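Uncharacterized protein (Methanothermobacter thermautotrophicus, PDB 1IHN) is of unknown function, a small DUF498/DUF598-family protein whose single chain builds a mixed beta sheet flanked by helices. Local coordinates at residues E55-E60 against R104-I109. Sequence-based numbering, arbitrary orientation.
Sequences EELLEE and RVAAII
The carbonyl oxygen of Glu60 takes a short hydrogen bond from the guanidinium of Arg104, with NH2 2.6 Å from Glu60 O. The N-H points nearly straight at its acceptor (159°), and the donor lies in the carbonyl plane, while the oxygen sits at the edge of the guanidinium, close to its plane. A bend in the arginine chain at chi3 (72°) turns the flat group toward the turn that follows helix 52-58. There Arg104 NE donates to Lys61 O, so one guanidinium binds two successive carbonyls. The carboxylate of Glu60 is engaged differently: OE2 bonds to His26 ND1 and OE1 to Val27 N, while OE1 stays 6.4 Å from Arg104 NH2, too far for a salt bridge.

Deeper in, Leu57 points from the helix onto strand 105-109, an inner strand of the five-stranded sheet. Both methyls of Leu57 lie against Ala106 CB, CD2 at 4.0 Å, and CD1 also reaches Ile108, 3.7 Å from Ile108 CG1. With CG1 of Ile108 anti to the carbonyl carbon (chi1 -62°), the longer branch of the isoleucine runs to the leucine, and its CD1 also lies 4.0 Å from Leu57 CD1. Ala106 and Ile108, two apart on the strand and on the same face of the sheet, both touch Leu57, while Val105 packs against helix 88-100 across the sheet. The contact therefore combines a buried aliphatic seat for the helix with a polar tie in the turn that follows, on the solvent side, where the exposed Arg104 binds backbone carbonyls rather than the Glu60 carboxylate, on which its charge probably acts only at longer range.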
loop_
_atom_site.group_PDB
_atom_site.type_symbol
_atom_site.label_atom_id
_atom_site.label_comp_id
_atom_site.label_asym_id
_atom_site.label_seq_id
_atom_site.Cartn_x
_atom_site.Cartn_y
_atom_site.Cartn_z
ATOM N N GLU A 55 -0.946 10.455 5.178
ATOM C CA GLU A 55 -1.889 11.385 5.788
ATOM C C GLU A 55 -3.359 11.056 5.525
ATOM O O GLU A 55 -4.182 11.118 6.445
ATOM C CB GLU A 55 -1.579 12.817 5.334
ATOM C CG GLU A 55 -2.336 13.894 6.109
ATOM C CD GLU A 55 -1.750 15.288 5.916
ATOM O OE1 GLU A 55 -1.643 15.741 4.757
ATOM O OE2 GLU A 55 -1.402 15.934 6.928
ATOM N N GLU A 56 -3.698 10.700 4.288
ATOM C CA GLU A 56 -5.085 10.384 3.978
ATOM C C GLU A 56 -5.556 9.131 4.713
ATOM O O GLU A 56 -6.745 8.955 4.948
ATOM C CB GLU A 56 -5.286 10.216 2.463
ATOM C CG GLU A 56 -4.681 8.961 1.838
ATOM C CD GLU A 56 -5.119 8.775 0.382
ATOM O OE1 GLU A 56 -6.338 8.755 0.126
ATOM O OE2 GLU A 56 -4.252 8.646 -0.508
ATOM N N LEU A 57 -4.621 8.264 5.086
ATOM C CA LEU A 57 -4.979 7.039 5.791
ATOM C C LEU A 57 -5.108 7.243 7.298
ATOM O O LEU A 57 -5.953 6.623 7.942
ATOM C CB LEU A 57 -3.947 5.942 5.509
ATOM C CG LEU A 57 -3.896 5.446 4.058
ATOM C CD1 LEU A 57 -2.850 4.339 3.929
ATOM C CD2 LEU A 57 -5.281 4.936 3.639
ATOM N N LEU A 58 -4.277 8.119 7.852
ATOM C CA LEU A 58 -4.287 8.397 9.283
ATOM C C LEU A 58 -5.651 8.872 9.774
ATOM O O LEU A 58 -5.989 8.720 10.950
ATOM C CB LEU A 58 -3.223 9.448 9.615
ATOM C CG LEU A 58 -1.788 9.086 9.223
ATOM C CD1 LEU A 58 -0.866 10.257 9.517
ATOM C CD2 LEU A 58 -1.342 7.847 9.984
ATOM N N GLU A 59 -6.435 9.440 8.865
ATOM C CA GLU A 59 -7.763 9.948 9.196
ATOM C C GLU A 59 -8.748 8.805 9.450
ATOM O O GLU A 59 -9.685 8.935 10.239
ATOM C CB GLU A 59 -8.269 10.818 8.044
ATOM C CG GLU A 59 -7.247 11.831 7.551
ATOM C CD GLU A 59 -7.642 12.470 6.232
ATOM O OE1 GLU A 59 -7.824 11.725 5.243
ATOM O OE2 GLU A 59 -7.767 13.712 6.180
ATOM N N GLU A 60 -8.531 7.687 8.769
ATOM C CA GLU A 60 -9.390 6.520 8.906
ATOM C C GLU A 60 -9.088 5.762 10.192
ATOM O O GLU A 60 -9.733 4.758 10.497
ATOM C CB GLU A 60 -9.199 5.602 7.699
ATOM C CG GLU A 60 -9.832 6.134 6.426
ATOM C CD GLU A 60 -9.236 5.522 5.172
ATOM O OE1 GLU A 60 -9.059 4.284 5.124
ATOM O OE2 GLU A 60 -8.950 6.287 4.228
ATOM N N ARG A 104 -8.562 -3.220 11.596
ATOM C CA ARG A 104 -8.784 -2.060 10.728
ATOM C C ARG A 104 -7.446 -1.862 10.029
ATOM O O ARG A 104 -6.544 -1.220 10.571
ATOM C CB ARG A 104 -9.112 -0.803 11.541
ATOM C CG ARG A 104 -10.506 -0.764 12.140
ATOM C CD ARG A 104 -10.705 0.481 13.005
ATOM N NE ARG A 104 -10.808 1.722 12.236
ATOM C CZ ARG A 104 -11.845 2.052 11.470
ATOM N NH1 ARG A 104 -12.881 1.232 11.356
ATOM N NH2 ARG A 104 -11.858 3.213 10.830
ATOM N N VAL A 105 -7.315 -2.431 8.836
ATOM C CA VAL A 105 -6.071 -2.334 8.085
ATOM C C VAL A 105 -6.213 -1.508 6.814
ATOM O O VAL A 105 -7.253 -1.514 6.163
ATOM C CB VAL A 105 -5.551 -3.735 7.689
ATOM C CG1 VAL A 105 -4.114 -3.639 7.182
ATOM C CG2 VAL A 105 -5.645 -4.676 8.871
ATOM N N ALA A 106 -5.145 -0.797 6.475
ATOM C CA ALA A 106 -5.094 0.025 5.281
ATOM C C ALA A 106 -3.733 -0.238 4.651
ATOM O O ALA A 106 -2.797 -0.655 5.336
ATOM C CB ALA A 106 -5.238 1.492 5.644
ATOM N N ALA A 107 -3.614 0.002 3.353
ATOM C CA ALA A 107 -2.346 -0.235 2.687
ATOM C C ALA A 107 -2.102 0.643 1.474
ATOM O O ALA A 107 -3.027 1.202 0.888
ATOM C CB ALA A 107 -2.244 -1.710 2.279
ATOM N N ILE A 108 -0.827 0.774 1.132
ATOM C CA ILE A 108 -0.396 1.514 -0.039
ATOM C C ILE A 108 0.502 0.489 -0.714
ATOM O O ILE A 108 1.504 0.058 -0.144
ATOM C CB ILE A 108 0.425 2.775 0.316
ATOM C CG1 ILE A 108 -0.434 3.748 1.129
ATOM C CG2 ILE A 108 0.924 3.429 -0.963
ATOM C CD1 ILE A 108 0.232 5.081 1.432
ATOM N N ILE A 109 0.116 0.087 -1.917
ATOM C CA ILE A 109 0.842 -0.920 -2.667
ATOM C C ILE A 109 1.534 -0.387 -3.911
ATOM O O ILE A 109 0.933 0.329 -4.711
ATOM C CB ILE A 109 -0.113 -2.049 -3.116
ATOM C CG1 ILE A 109 -0.839 -2.642 -1.902
ATOM C CG2 ILE A 109 0.661 -3.100 -3.907
ATOM C CD1 ILE A 109 0.048 -3.413 -0.944
#